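Local coordinates for structural protein ORF131 (Acidianus two-tailed virus, PDB 3FAJ) that is a virion structural protein of the RIP/P131 family and probably binds DNA, although its precise role in the virus particle is not established, at residues A[30-35]-A[126-131]; A[38-43]-A[117-122]; A[51-56]-A[81-86]. All blocks are in the same frame, centred on the assembly; numbering follows the deposited sequence.

Contact 1 of 3, residues A[30-35]-A[126-131]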
ATOM      1  N   ASP A  30      -1.226  12.659  -6.132  1.00 24.49           N
ATOM      2  CA  ASP A  30      -1.749  11.333  -6.469  1.00 23.97           C
ATOM      3  C   ASP A  30      -1.177  10.297  -5.509  1.00 23.83           C
ATOM      4  O   ASP A  30      -0.307   9.493  -5.867  1.00 23.96           O
ATOM      5  CB  ASP A  30      -1.453  10.970  -7.935  1.00 24.16           C
ATOM      6  CG  ASP A  30      -2.196   9.717  -8.401  1.00 25.46           C
ATOM      7  OD1 ASP A  30      -2.922   9.111  -7.594  1.00 24.75           O
ATOM      8  OD2 ASP A  30      -2.057   9.370  -9.604  1.00 28.60           O
ATOM      9  N   TYR A  31      -1.687  10.319  -4.278  1.00 22.75           N
ATOM     10  CA  TYR A  31      -1.169   9.452  -3.222  1.00 22.50           C
ATOM     11  C   TYR A  31      -1.513   7.994  -3.478  1.00 22.65           C
ATOM     12  O   TYR A  31      -0.725   7.112  -3.138  1.00 23.35           O
ATOM     13  CB  TYR A  31      -1.659   9.919  -1.838  1.00 22.77           C
ATOM     14  CG  TYR A  31      -1.413  11.389  -1.624  1.00 23.33           C
ATOM     15  CD1 TYR A  31      -0.147  11.958  -1.844  1.00 23.49           C
ATOM     16  CD2 TYR A  31      -2.455  12.233  -1.229  1.00 22.83           C
ATOM     17  CE1 TYR A  31       0.073  13.333  -1.678  1.00 23.84           C
ATOM     18  CE2 TYR A  31      -2.230  13.602  -1.054  1.00 21.71           C
ATOM     19  CZ  TYR A  31      -0.970  14.135  -1.270  1.00 23.22           C
ATOM     20  OH  TYR A  31      -0.767  15.493  -1.108  1.00 24.60           O
ATOM     21  N   ALA A  32      -2.696   7.753  -4.058  1.00 23.12           N
ATOM     22  CA  ALA A  32      -3.079   6.410  -4.464  1.00 23.22           C
ATOM     23  C   ALA A  32      -2.039   5.825  -5.436  1.00 24.04           C
ATOM     24  O   ALA A  32      -1.566   4.693  -5.242  1.00 22.89           O
ATOM     25  CB  ALA A  32      -4.497   6.427  -5.090  1.00 24.40           C
ATOM     26  N   GLY A  33      -1.679   6.592  -6.468  1.00 24.36           N
ATOM     27  CA  GLY A  33      -0.648   6.163  -7.438  1.00 24.54           C
ATOM     28  C   GLY A  33       0.694   5.920  -6.762  1.00 25.49           C
ATOM     29  O   GLY A  33       1.402   4.938  -7.086  1.00 25.34           O
ATOM     30  N   GLY A  34       1.045   6.800  -5.815  1.00 24.11           N
ATOM     31  CA  GLY A  34       2.308   6.670  -5.075  1.00 24.63           C
ATOM     32  C   GLY A  34       2.299   5.387  -4.243  1.00 24.17           C
ATOM     33  O   GLY A  34       3.311   4.683  -4.163  1.00 25.18           O
ATOM     34  N   ALA A  35       1.158   5.082  -3.639  1.00 23.68           N
ATOM     35  CA  ALA A  35       1.003   3.836  -2.892  1.00 24.02           C
ATOM     36  C   ALA A  35       1.195   2.635  -3.832  1.00 24.27           C
ATOM     37  O   ALA A  35       1.913   1.702  -3.488  1.00 24.02           O
ATOM     38  CB  ALA A  35      -0.359   3.795  -2.179  1.00 24.50           C
ATOM     39  N   ALA A 126     -10.523   6.191 -11.423  1.00 23.36           N
ATOM     40  CA  ALA A 126     -11.454   6.966 -10.602  1.00 23.52           C
ATOM     41  C   ALA A 126     -10.801   7.447  -9.312  1.00 23.03           C
ATOM     42  O   ALA A 126     -10.960   8.600  -8.915  1.00 23.11           O
ATOM     43  CB  ALA A 126     -12.701   6.137 -10.281  1.00 24.69           C
ATOM     44  N   THR A 127     -10.082   6.547  -8.649  1.00 22.10           N
ATOM     45  CA  THR A 127      -9.407   6.881  -7.403  1.00 22.56           C
ATOM     46  C   THR A 127      -8.276   7.884  -7.645  1.00 22.64           C
ATOM     47  O   THR A 127      -8.167   8.883  -6.935  1.00 22.34           O
ATOM     48  CB  THR A 127      -8.888   5.613  -6.716  1.00 22.82           C
ATOM     49  OG1 THR A 127     -10.009   4.766  -6.430  1.00 22.79           O
ATOM     50  CG2 THR A 127      -8.162   5.953  -5.408  1.00 22.69           C
ATOM     51  N   GLN A 128      -7.449   7.624  -8.654  1.00 22.50           N
ATOM     52  CA  GLN A 128      -6.322   8.532  -8.925  1.00 22.72           C
ATOM     53  C   GLN A 128      -6.779   9.931  -9.308  1.00 22.14           C
ATOM     54  O   GLN A 128      -6.248  10.928  -8.820  1.00 22.86           O
ATOM     55  CB  GLN A 128      -5.360   7.921  -9.930  1.00 22.58           C
ATOM     56  CG  GLN A 128      -4.798   6.596  -9.366  1.00 24.81           C
ATOM     57  CD  GLN A 128      -3.562   6.120 -10.073  1.00 32.71           C
ATOM     58  OE1 GLN A 128      -3.004   6.824 -10.895  1.00 35.91           O
ATOM     59  NE2 GLN A 128      -3.105   4.923  -9.719  1.00 35.93           N
ATOM     60  N   VAL A 129      -7.782  10.004 -10.182  1.00 21.39           N
ATOM     61  CA  VAL A 129      -8.380  11.296 -10.555  1.00 21.83           C
ATOM     62  C   VAL A 129      -8.917  11.999  -9.319  1.00 22.22           C
ATOM     63  O   VAL A 129      -8.692  13.194  -9.130  1.00 22.24           O
ATOM     64  CB  VAL A 129      -9.501  11.088 -11.583  1.00 21.75           C
ATOM     65  CG1 VAL A 129     -10.313  12.384 -11.808  1.00 20.79           C
ATOM     66  CG2 VAL A 129      -8.903  10.573 -12.877  1.00 22.33           C
ATOM     67  N   ARG A 130      -9.626  11.253  -8.479  1.00 23.14           N
ATOM     68  CA  ARG A 130     -10.192  11.806  -7.254  1.00 24.63           C
ATOM     69  C   ARG A 130      -9.103  12.405  -6.371  1.00 24.73           C
ATOM     70  O   ARG A 130      -9.309  13.433  -5.728  1.00 25.03           O
ATOM     71  CB  ARG A 130     -10.961  10.730  -6.485  1.00 25.61           C
ATOM     72  CG  ARG A 130     -11.847  11.274  -5.376  1.00 27.62           C
ATOM     73  CD  ARG A 130     -12.881  10.248  -4.941  1.00 30.14           C
ATOM     74  NE  ARG A 130     -12.260   9.043  -4.397  1.00 32.05           N
ATOM     75  CZ  ARG A 130     -12.305   7.851  -4.983  1.00 32.87           C
ATOM     76  NH1 ARG A 130     -12.944   7.699  -6.134  1.00 33.35           N
ATOM     77  NH2 ARG A 130     -11.712   6.809  -4.416  1.00 29.70           N
ATOM     78  N   ASN A 131      -7.945  11.754  -6.345  1.00 24.26           N
ATOM     79  CA  ASN A 131      -6.820  12.223  -5.545  1.00 24.15           C
ATOM     80  C   ASN A 131      -6.179  13.475  -6.136  1.00 24.86           C
ATOM     81  O   ASN A 131      -5.823  14.403  -5.411  1.00 25.54           O
ATOM     82  CB  ASN A 131      -5.773  11.118  -5.393  1.00 24.10           C
ATOM     83  CG  ASN A 131      -6.165  10.082  -4.357  1.00 24.05           C
ATOM     84  OD1 ASN A 131      -7.086  10.293  -3.570  1.00 27.44           O
ATOM     85  ND2 ASN A 131      -5.464   8.955  -4.353  1.00 20.19           N
TER
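Asp30, whose carboxylate lies against the side chain of Gln128, takes the amide hydrogen of Gly33 on OD1, with Gly33 N 3.0 Å from Asp30 OD1 and an N-H...O angle of 158°. The donor comes from above the carboxylate plane, 64° out of it. With CG opposite the backbone N and beside the carbonyl carbon, the carboxylate can fold over the first turn of helix 31-43 while one flank leans on helix 125-132. Asp30 OD1 thus also rests 3.6 Å from Gln128 CB. The two side chains pass at a slant, their carboxylate and amide planes turned well apart.

Asp30 OD2 stands 3.0 Å from Gln128 OE1; both are acceptors, and no hydrogen bond joins them. This closeness would tend to favour a protonated Asp30, whereas the helix start that it caps should stabilise the charge. On the far branch of the same amide, Gln128 NE2 passes 3.6 Å from Gly33 CA and gives a probable hydrogen bond to Leu122 O, which would fix the rotation of the amide.

Deeper in the contact, Ala32 CB meets Thr127 CG2 at 3.7 Å. The methyl serves the packing because Thr127 OG1 is turned to Phe121 O and Ser124 OG. Asn131 reaches in beside this pair, with Asp30 CA and Asn131 CA only 5.2 Å apart, but the orientation of its amide in the model is doubtful. The axes of the two segments approach to 8.8 Å at 128°, a closeness that the small Ala32 and Gly33 suit. An N-capped helix start is here laid against another helix of a mainly helical fold, bringing together the first and last helices of the modelled chain, 31-43 and 125-132.

Contact 2 of 3, residues A[38-43]-A[117-122]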
ATOM      1  N   ILE A  38       4.792   1.936  -4.482  1.00 23.50           N
ATOM      2  CA  ILE A  38       5.386   1.287  -3.302  1.00 23.28           C
ATOM      3  C   ILE A  38       4.991  -0.197  -3.297  1.00 23.11           C
ATOM      4  O   ILE A  38       5.840  -1.081  -3.091  1.00 23.37           O
ATOM      5  CB  ILE A  38       4.975   1.980  -1.974  1.00 23.93           C
ATOM      6  CG1 ILE A  38       5.601   3.377  -1.867  1.00 23.85           C
ATOM      7  CG2 ILE A  38       5.350   1.105  -0.733  1.00 22.77           C
ATOM      8  CD1 ILE A  38       4.857   4.332  -0.890  1.00 24.31           C
ATOM      9  N   LEU A  39       3.717  -0.460  -3.556  1.00 23.28           N
ATOM     10  CA  LEU A  39       3.227  -1.861  -3.581  1.00 24.27           C
ATOM     11  C   LEU A  39       3.935  -2.701  -4.664  1.00 24.90           C
ATOM     12  O   LEU A  39       4.283  -3.872  -4.425  1.00 25.32           O
ATOM     13  CB  LEU A  39       1.712  -1.920  -3.738  1.00 24.76           C
ATOM     14  CG  LEU A  39       0.964  -1.346  -2.524  1.00 25.36           C
ATOM     15  CD1 LEU A  39      -0.526  -1.304  -2.859  1.00 29.40           C
ATOM     16  CD2 LEU A  39       1.242  -2.169  -1.242  1.00 28.39           C
ATOM     17  N   ASP A  40       4.150  -2.121  -5.836  1.00 24.96           N
ATOM     18  CA  ASP A  40       4.894  -2.821  -6.894  1.00 25.54           C
ATOM     19  C   ASP A  40       6.328  -3.159  -6.456  1.00 26.00           C
ATOM     20  O   ASP A  40       6.854  -4.240  -6.760  1.00 25.92           O
ATOM     21  CB  ASP A  40       4.897  -1.991  -8.184  1.00 25.81           C
ATOM     22  CG  ASP A  40       3.547  -1.984  -8.890  1.00 27.05           C
ATOM     23  OD1 ASP A  40       2.670  -2.826  -8.578  1.00 29.01           O
ATOM     24  OD2 ASP A  40       3.375  -1.122  -9.781  1.00 28.28           O
ATOM     25  N   MET A  41       6.979  -2.223  -5.763  1.00 25.70           N
ATOM     26  CA  MET A  41       8.350  -2.453  -5.238  1.00 26.83           C
ATOM     27  C   MET A  41       8.340  -3.536  -4.152  1.00 25.93           C
ATOM     28  O   MET A  41       9.256  -4.376  -4.081  1.00 25.85           O
ATOM     29  CB  MET A  41       8.909  -1.152  -4.681  1.00 26.56           C
ATOM     30  CG  MET A  41       9.133  -0.103  -5.749  1.00 27.39           C
ATOM     31  SD  MET A  41       9.891   1.356  -5.012  1.00 31.87           S
ATOM     32  CE  MET A  41       8.746   1.927  -3.838  1.00 32.33           C
ATOM     33  N   PHE A  42       7.313  -3.514  -3.309  1.00 24.00           N
ATOM     34  CA  PHE A  42       7.113  -4.539  -2.280  1.00 24.10           C
ATOM     35  C   PHE A  42       7.043  -5.923  -2.938  1.00 24.65           C
ATOM     36  O   PHE A  42       7.739  -6.864  -2.521  1.00 24.72           O
ATOM     37  CB  PHE A  42       5.822  -4.227  -1.496  1.00 24.27           C
ATOM     38  CG  PHE A  42       5.259  -5.401  -0.749  1.00 25.08           C
ATOM     39  CD1 PHE A  42       5.901  -5.899   0.391  1.00 26.35           C
ATOM     40  CD2 PHE A  42       4.072  -6.004  -1.185  1.00 26.09           C
ATOM     41  CE1 PHE A  42       5.366  -7.003   1.098  1.00 27.38           C
ATOM     42  CE2 PHE A  42       3.525  -7.085  -0.475  1.00 27.08           C
ATOM     43  CZ  PHE A  42       4.175  -7.584   0.662  1.00 25.99           C
ATOM     44  N   GLU A  43       6.233  -6.034  -3.987  1.00 23.82           N
ATOM     45  CA  GLU A  43       6.019  -7.341  -4.638  1.00 23.42           C
ATOM     46  C   GLU A  43       7.252  -7.822  -5.372  1.00 23.70           C
ATOM     47  O   GLU A  43       7.445  -9.039  -5.547  1.00 22.62           O
ATOM     48  CB  GLU A  43       4.869  -7.260  -5.618  1.00 24.01           C
ATOM     49  CG  GLU A  43       3.537  -6.987  -4.918  1.00 23.66           C
ATOM     50  CD  GLU A  43       2.389  -6.908  -5.892  1.00 28.20           C
ATOM     51  OE1 GLU A  43       2.535  -7.403  -7.036  1.00 32.08           O
ATOM     52  OE2 GLU A  43       1.338  -6.377  -5.529  1.00 28.24           O
ATOM     53  N   GLN A 117      -7.937  -6.521  -4.253  1.00 22.96           N
ATOM     54  CA  GLN A 117      -9.013  -5.532  -4.422  1.00 23.95           C
ATOM     55  C   GLN A 117      -8.525  -4.136  -4.044  1.00 24.10           C
ATOM     56  O   GLN A 117      -8.807  -3.158  -4.755  1.00 23.36           O
ATOM     57  CB  GLN A 117     -10.205  -5.871  -3.544  1.00 23.65           C
ATOM     58  CG  GLN A 117     -11.048  -7.012  -3.966  1.00 26.80           C
ATOM     59  CD  GLN A 117     -12.178  -7.198  -2.978  1.00 32.82           C
ATOM     60  OE1 GLN A 117     -12.142  -6.629  -1.879  1.00 36.15           O
ATOM     61  NE2 GLN A 117     -13.199  -7.944  -3.364  1.00 32.20           N
ATOM     62  N   ALA A 118      -7.809  -4.044  -2.915  1.00 23.75           N
ATOM     63  CA  ALA A 118      -7.360  -2.749  -2.413  1.00 23.90           C
ATOM     64  C   ALA A 118      -6.351  -2.128  -3.382  1.00 24.08           C
ATOM     65  O   ALA A 118      -6.436  -0.946  -3.720  1.00 24.96           O
ATOM     66  CB  ALA A 118      -6.759  -2.886  -0.992  1.00 23.90           C
ATOM     67  N   LYS A 119      -5.425  -2.950  -3.887  1.00 24.41           N
ATOM     68  CA  LYS A 119      -4.421  -2.459  -4.827  1.00 24.55           C
ATOM     69  C   LYS A 119      -5.081  -1.991  -6.131  1.00 24.60           C
ATOM     70  O   LYS A 119      -4.758  -0.924  -6.647  1.00 25.27           O
ATOM     71  CB  LYS A 119      -3.343  -3.533  -5.073  1.00 24.80           C
ATOM     72  CG  LYS A 119      -2.233  -3.050  -6.013  1.00 27.77           C
ATOM     73  CD  LYS A 119      -1.144  -4.106  -6.108  1.00 29.92           C
ATOM     74  CE  LYS A 119       0.026  -3.570  -6.925  1.00 32.41           C
ATOM     75  NZ  LYS A 119      -0.191  -3.633  -8.386  1.00 36.56           N
ATOM     76  N   ALA A 120      -6.038  -2.770  -6.639  1.00 24.62           N
ATOM     77  CA  ALA A 120      -6.769  -2.380  -7.856  1.00 24.67           C
ATOM     78  C   ALA A 120      -7.530  -1.070  -7.642  1.00 24.36           C
ATOM     79  O   ALA A 120      -7.636  -0.250  -8.554  1.00 25.62           O
ATOM     80  CB  ALA A 120      -7.731  -3.458  -8.247  1.00 24.64           C
ATOM     81  N   PHE A 121      -8.098  -0.913  -6.458  1.00 24.23           N
ATOM     82  CA  PHE A 121      -8.847   0.302  -6.124  1.00 23.77           C
ATOM     83  C   PHE A 121      -7.916   1.504  -6.161  1.00 23.54           C
ATOM     84  O   PHE A 121      -8.246   2.546  -6.728  1.00 23.45           O
ATOM     85  CB  PHE A 121      -9.505   0.159  -4.747  1.00 24.82           C
ATOM     86  CG  PHE A 121     -10.222   1.395  -4.289  1.00 24.41           C
ATOM     87  CD1 PHE A 121     -11.434   1.761  -4.875  1.00 24.46           C
ATOM     88  CD2 PHE A 121      -9.700   2.180  -3.266  1.00 26.67           C
ATOM     89  CE1 PHE A 121     -12.115   2.907  -4.443  1.00 24.68           C
ATOM     90  CE2 PHE A 121     -10.366   3.341  -2.837  1.00 27.11           C
ATOM     91  CZ  PHE A 121     -11.586   3.680  -3.424  1.00 25.32           C
ATOM     92  N   LEU A 122      -6.742   1.357  -5.577  1.00 22.49           N
ATOM     93  CA  LEU A 122      -5.784   2.452  -5.544  1.00 23.29           C
ATOM     94  C   LEU A 122      -5.257   2.767  -6.936  1.00 23.34           C
ATOM     95  O   LEU A 122      -5.014   3.931  -7.262  1.00 24.67           O
ATOM     96  CB  LEU A 122      -4.632   2.116  -4.609  1.00 22.85           C
ATOM     97  CG  LEU A 122      -5.042   2.089  -3.112  1.00 23.23           C
ATOM     98  CD1 LEU A 122      -3.938   1.424  -2.365  1.00 25.21           C
ATOM     99  CD2 LEU A 122      -5.303   3.484  -2.516  1.00 25.00           C
TER
HETATM  100  O   HOH W   1      -0.412  -6.534  -8.209  1.00 40.19           O
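Lys119 NZ donates to Asp40 OD1 in a salt bridge of 3.0 Å, meeting the oxygen nearly along its C-O axis, and the two side chains cross at about a right angle. The lysine chain runs straight out to CE and then bends (chi4 -80°), which swings the ammonium toward Asp40. A water accepts a hydrogen bond from Lys119 NZ at 2.9 Å and donates one to Glu43 OE2, an oxygen also hydrogen-bonded to Tyr115 OH, so the second acid is linked to the lysine through solvent. Glu43 OE2 itself is 4.2 Å from Lys119 NZ, beyond a salt bridge but near enough for its charge probably to favour the ammonium.

Helices 31-43 and 113-123 are roughly antiparallel neighbours in a helical bundle; the axes of segments 38-43 and 117-122 make 140° and stay 11.9 Å apart, and the long Lys119 chain spans much of that width. Its methylenes pack too: Lys119 CD passes 3.4 Å from Glu43 OE2, while Leu39 slides past the chain in the opposite direction, placing Leu39 CD1 4.0 Å from Lys119 CG. Further inward Leu39 CD1 meets Leu122 CD1 at 4.4 Å, and Ile78 of helix 69-86 lies against Leu39.

Contact 3 of 3, residues A[51-56]-A[81-86]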
ATOM      1  N   GLU A  51      10.360  -0.858   6.137  1.00 24.49           N
ATOM      2  CA  GLU A  51      10.348   0.179   5.080  1.00 25.48           C
ATOM      3  C   GLU A  51       9.014   0.256   4.338  1.00 24.35           C
ATOM      4  O   GLU A  51       8.460   1.342   4.146  1.00 23.62           O
ATOM      5  CB  GLU A  51      11.484  -0.046   4.066  0.80 25.66           C
ATOM      6  CG  GLU A  51      11.403   0.824   2.796  0.80 28.12           C
ATOM      7  CD  GLU A  51      12.479   0.494   1.756  0.80 28.84           C
ATOM      8  OE1 GLU A  51      12.973  -0.656   1.718  0.80 32.46           O
ATOM      9  OE2 GLU A  51      12.836   1.395   0.961  0.80 33.68           O
ATOM     10  N   VAL A  52       8.489  -0.901   3.951  1.00 23.37           N
ATOM     11  CA  VAL A  52       7.273  -0.916   3.155  1.00 23.84           C
ATOM     12  C   VAL A  52       6.111  -0.294   3.911  1.00 24.00           C
ATOM     13  O   VAL A  52       5.398   0.543   3.338  1.00 23.91           O
ATOM     14  CB  VAL A  52       6.907  -2.335   2.619  1.00 24.56           C
ATOM     15  CG1 VAL A  52       6.735  -3.361   3.743  1.00 25.18           C
ATOM     16  CG2 VAL A  52       5.631  -2.265   1.717  1.00 25.33           C
ATOM     17  N   THR A  53       5.922  -0.667   5.184  1.00 22.75           N
ATOM     18  CA  THR A  53       4.759  -0.137   5.912  1.00 23.79           C
ATOM     19  C   THR A  53       4.922   1.318   6.340  1.00 23.68           C
ATOM     20  O   THR A  53       3.936   2.060   6.369  1.00 25.00           O
ATOM     21  CB  THR A  53       4.373  -1.005   7.103  1.00 23.41           C
ATOM     22  OG1 THR A  53       5.542  -1.277   7.868  1.00 22.40           O
ATOM     23  CG2 THR A  53       3.739  -2.318   6.591  1.00 24.62           C
ATOM     24  N   LEU A  54       6.154   1.725   6.640  1.00 23.87           N
ATOM     25  CA  LEU A  54       6.420   3.126   6.998  1.00 23.07           C
ATOM     26  C   LEU A  54       6.128   4.021   5.787  1.00 23.05           C
ATOM     27  O   LEU A  54       5.512   5.087   5.929  1.00 23.55           O
ATOM     28  CB  LEU A  54       7.870   3.295   7.445  1.00 22.87           C
ATOM     29  CG  LEU A  54       8.234   2.610   8.775  1.00 23.18           C
ATOM     30  CD1 LEU A  54       9.750   2.553   8.941  1.00 23.37           C
ATOM     31  CD2 LEU A  54       7.573   3.336   9.956  1.00 24.81           C
ATOM     32  N   LYS A  55       6.564   3.581   4.608  1.00 22.25           N
ATOM     33  CA  LYS A  55       6.323   4.326   3.373  1.00 22.95           C
ATOM     34  C   LYS A  55       4.830   4.369   3.017  1.00 22.96           C
ATOM     35  O   LYS A  55       4.332   5.441   2.625  1.00 23.81           O
ATOM     36  CB  LYS A  55       7.123   3.745   2.201  1.00 23.27           C
ATOM     37  CG  LYS A  55       8.615   3.998   2.297  1.00 25.29           C
ATOM     38  CD  LYS A  55       9.319   3.507   1.052  1.00 31.47           C
ATOM     39  CE  LYS A  55      10.712   4.120   0.964  1.00 34.09           C
ATOM     40  NZ  LYS A  55      11.446   3.670  -0.265  1.00 39.24           N
ATOM     41  N   LEU A  56       4.130   3.230   3.129  1.00 22.86           N
ATOM     42  CA  LEU A  56       2.668   3.214   2.896  1.00 22.70           C
ATOM     43  C   LEU A  56       1.971   4.125   3.890  1.00 22.68           C
ATOM     44  O   LEU A  56       1.052   4.845   3.523  1.00 23.48           O
ATOM     45  CB  LEU A  56       2.098   1.802   3.012  1.00 23.01           C
ATOM     46  CG  LEU A  56       2.474   0.873   1.851  1.00 23.15           C
ATOM     47  CD1 LEU A  56       2.053  -0.573   2.186  1.00 23.11           C
ATOM     48  CD2 LEU A  56       1.847   1.363   0.485  1.00 25.54           C
ATOM     49  N   MET A  81      -2.526  -5.853   6.595  1.00 24.90           N
ATOM     50  CA  MET A  81      -2.291  -7.185   6.030  1.00 27.08           C
ATOM     51  C   MET A  81      -0.806  -7.507   6.027  1.00 25.68           C
ATOM     52  O   MET A  81      -0.403  -8.604   6.406  1.00 25.19           O
ATOM     53  CB  MET A  81      -2.859  -7.294   4.600  1.00 26.49           C
ATOM     54  CG  MET A  81      -4.378  -7.442   4.607  1.00 28.05           C
ATOM     55  SD  MET A  81      -4.988  -7.534   2.913  1.00 34.32           S
ATOM     56  CE  MET A  81      -5.395  -5.844   2.520  1.00 34.65           C
ATOM     57  N   ILE A  82       0.013  -6.543   5.608  1.00 24.85           N
ATOM     58  CA  ILE A  82       1.463  -6.775   5.556  1.00 23.90           C
ATOM     59  C   ILE A  82       2.049  -6.940   6.960  1.00 23.76           C
ATOM     60  O   ILE A  82       2.821  -7.865   7.215  1.00 23.47           O
ATOM     61  CB  ILE A  82       2.190  -5.650   4.781  1.00 22.51           C
ATOM     62  CG1 ILE A  82       1.728  -5.633   3.315  1.00 23.58           C
ATOM     63  CG2 ILE A  82       3.724  -5.851   4.876  1.00 24.05           C
ATOM     64  CD1 ILE A  82       2.340  -4.545   2.483  1.00 24.88           C
ATOM     65  N   SER A  83       1.650  -6.055   7.886  1.00 23.97           N
ATOM     66  CA  SER A  83       2.091  -6.130   9.285  0.50 24.51           C
ATOM     67  C   SER A  83       1.770  -7.482   9.907  1.00 24.65           C
ATOM     68  O   SER A  83       2.609  -8.081  10.580  1.00 24.29           O
ATOM     69  CB  SER A  83       1.429  -5.021  10.112  0.50 24.76           C
ATOM     70  OG  SER A  83       1.732  -3.749   9.570  0.50 25.78           O
ATOM     71  N   ASP A  84       0.541  -7.948   9.679  1.00 24.94           N
ATOM     72  CA  ASP A  84       0.074  -9.208  10.233  1.00 26.12           C
ATOM     73  C   ASP A  84       0.860 -10.389   9.673  1.00 25.87           C
ATOM     74  O   ASP A  84       1.199 -11.309  10.429  1.00 25.93           O
ATOM     75  CB  ASP A  84      -1.420  -9.400   9.964  1.00 26.70           C
ATOM     76  CG  ASP A  84      -2.306  -8.479  10.803  1.00 29.69           C
ATOM     77  OD1 ASP A  84      -1.817  -7.814  11.757  1.00 31.28           O
ATOM     78  OD2 ASP A  84      -3.523  -8.426  10.492  1.00 31.37           O
ATOM     79  N   ALA A  85       1.142 -10.353   8.369  1.00 25.60           N
ATOM     80  CA  ALA A  85       1.858 -11.432   7.698  1.00 25.66           C
ATOM     81  C   ALA A  85       3.316 -11.469   8.164  1.00 26.00           C
ATOM     82  O   ALA A  85       3.939 -12.523   8.147  1.00 25.72           O
ATOM     83  CB  ALA A  85       1.769 -11.291   6.169  1.00 25.32           C
ATOM     84  N   MET A  86       3.840 -10.321   8.606  1.00 26.16           N
ATOM     85  CA  MET A  86       5.227 -10.243   9.072  1.00 27.57           C
ATOM     86  C   MET A  86       5.426 -10.679  10.520  1.00 29.17           C
ATOM     87  O   MET A  86       6.571 -10.869  10.954  1.00 29.32           O
ATOM     88  CB  MET A  86       5.811  -8.840   8.870  1.00 26.47           C
ATOM     89  CG  MET A  86       6.185  -8.530   7.428  1.00 26.45           C
ATOM     90  SD  MET A  86       7.432  -9.644   6.713  1.00 26.03           S
ATOM     91  CE  MET A  86       8.863  -9.331   7.735  1.00 23.74           C
TER
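Ile82 projects toward helix 51-66 and spreads its two branches over Val52, Thr53 and Leu56. With CG1 anti to the carbonyl carbon (chi1 -63°), the CG2 methyl is sent to Val52 CG1 and Thr53 CG2, and the arm ending in CD1 to Leu56 and Val52 CG2. Val52 lies obliquely across it and touches both branches: Val52 CG1 is 4.1 Å from Ile82 CG2, and Val52 CG2 is equally far from Ile82 CD1. For this, Val52 holds CG1 in the crowded position between its backbone N and carbonyl carbon, with CG2 beside the carbonyl carbon. Leu56 meets the end of the long arm at about a right angle, with Leu56 CD1 4.0 Å from Ile82 CD1.

Helix 51-66 and helix 69-86 follow each other in the chain with only a short turn between them, and form an antiparallel helical hairpin. At this end of it the axes of the two segments are 10.3 Å apart and inclined at 160°, and Thr53 CA and Ser83 CA face each other at 7.4 Å.

Thr53 and Ile82 slide past each other in opposite directions, bringing Thr53 CG2 to 3.9 Å from Ile82 CG2. Ser83 was modelled in two conformers; in the one described its OG lies 3.9 Å from Thr53 CG2 and bonds to Val79 O one turn back. Thr53 OG1 bonds to Pro50 O, likewise within its own part of the chain, and no hydrogen bond crosses the contact. The threonine offers its methyl to the neighbouring helix. Away from Ile82, Lys55 NZ and Glu51 OE2 form a salt bridge along helix 51-66. Phe42 and Leu39 of helix 31-43 cover Val52 and Leu56 respectively.

From the N terminus the chain enters helix 31-43, whose first turn belongs to contact 1 and whose last turns belong to contact 2. Helix 51-66 then leads through a short turn into helix 69-86, and contact 3 closes this shortest loop. After the short strand 99-100 and helix 103-111, helix 113-123 returns to helix 31-43 and closes contact 2 around contact 3. Helix 125-132 follows and closes contact 1 around both, so the three are nested and none cross. Contacts 1 and 2 meet where Thr127 and Gln128 reach the end of helix 113-123. Contacts 2 and 3 join where Ile38 packs on helix 51-66.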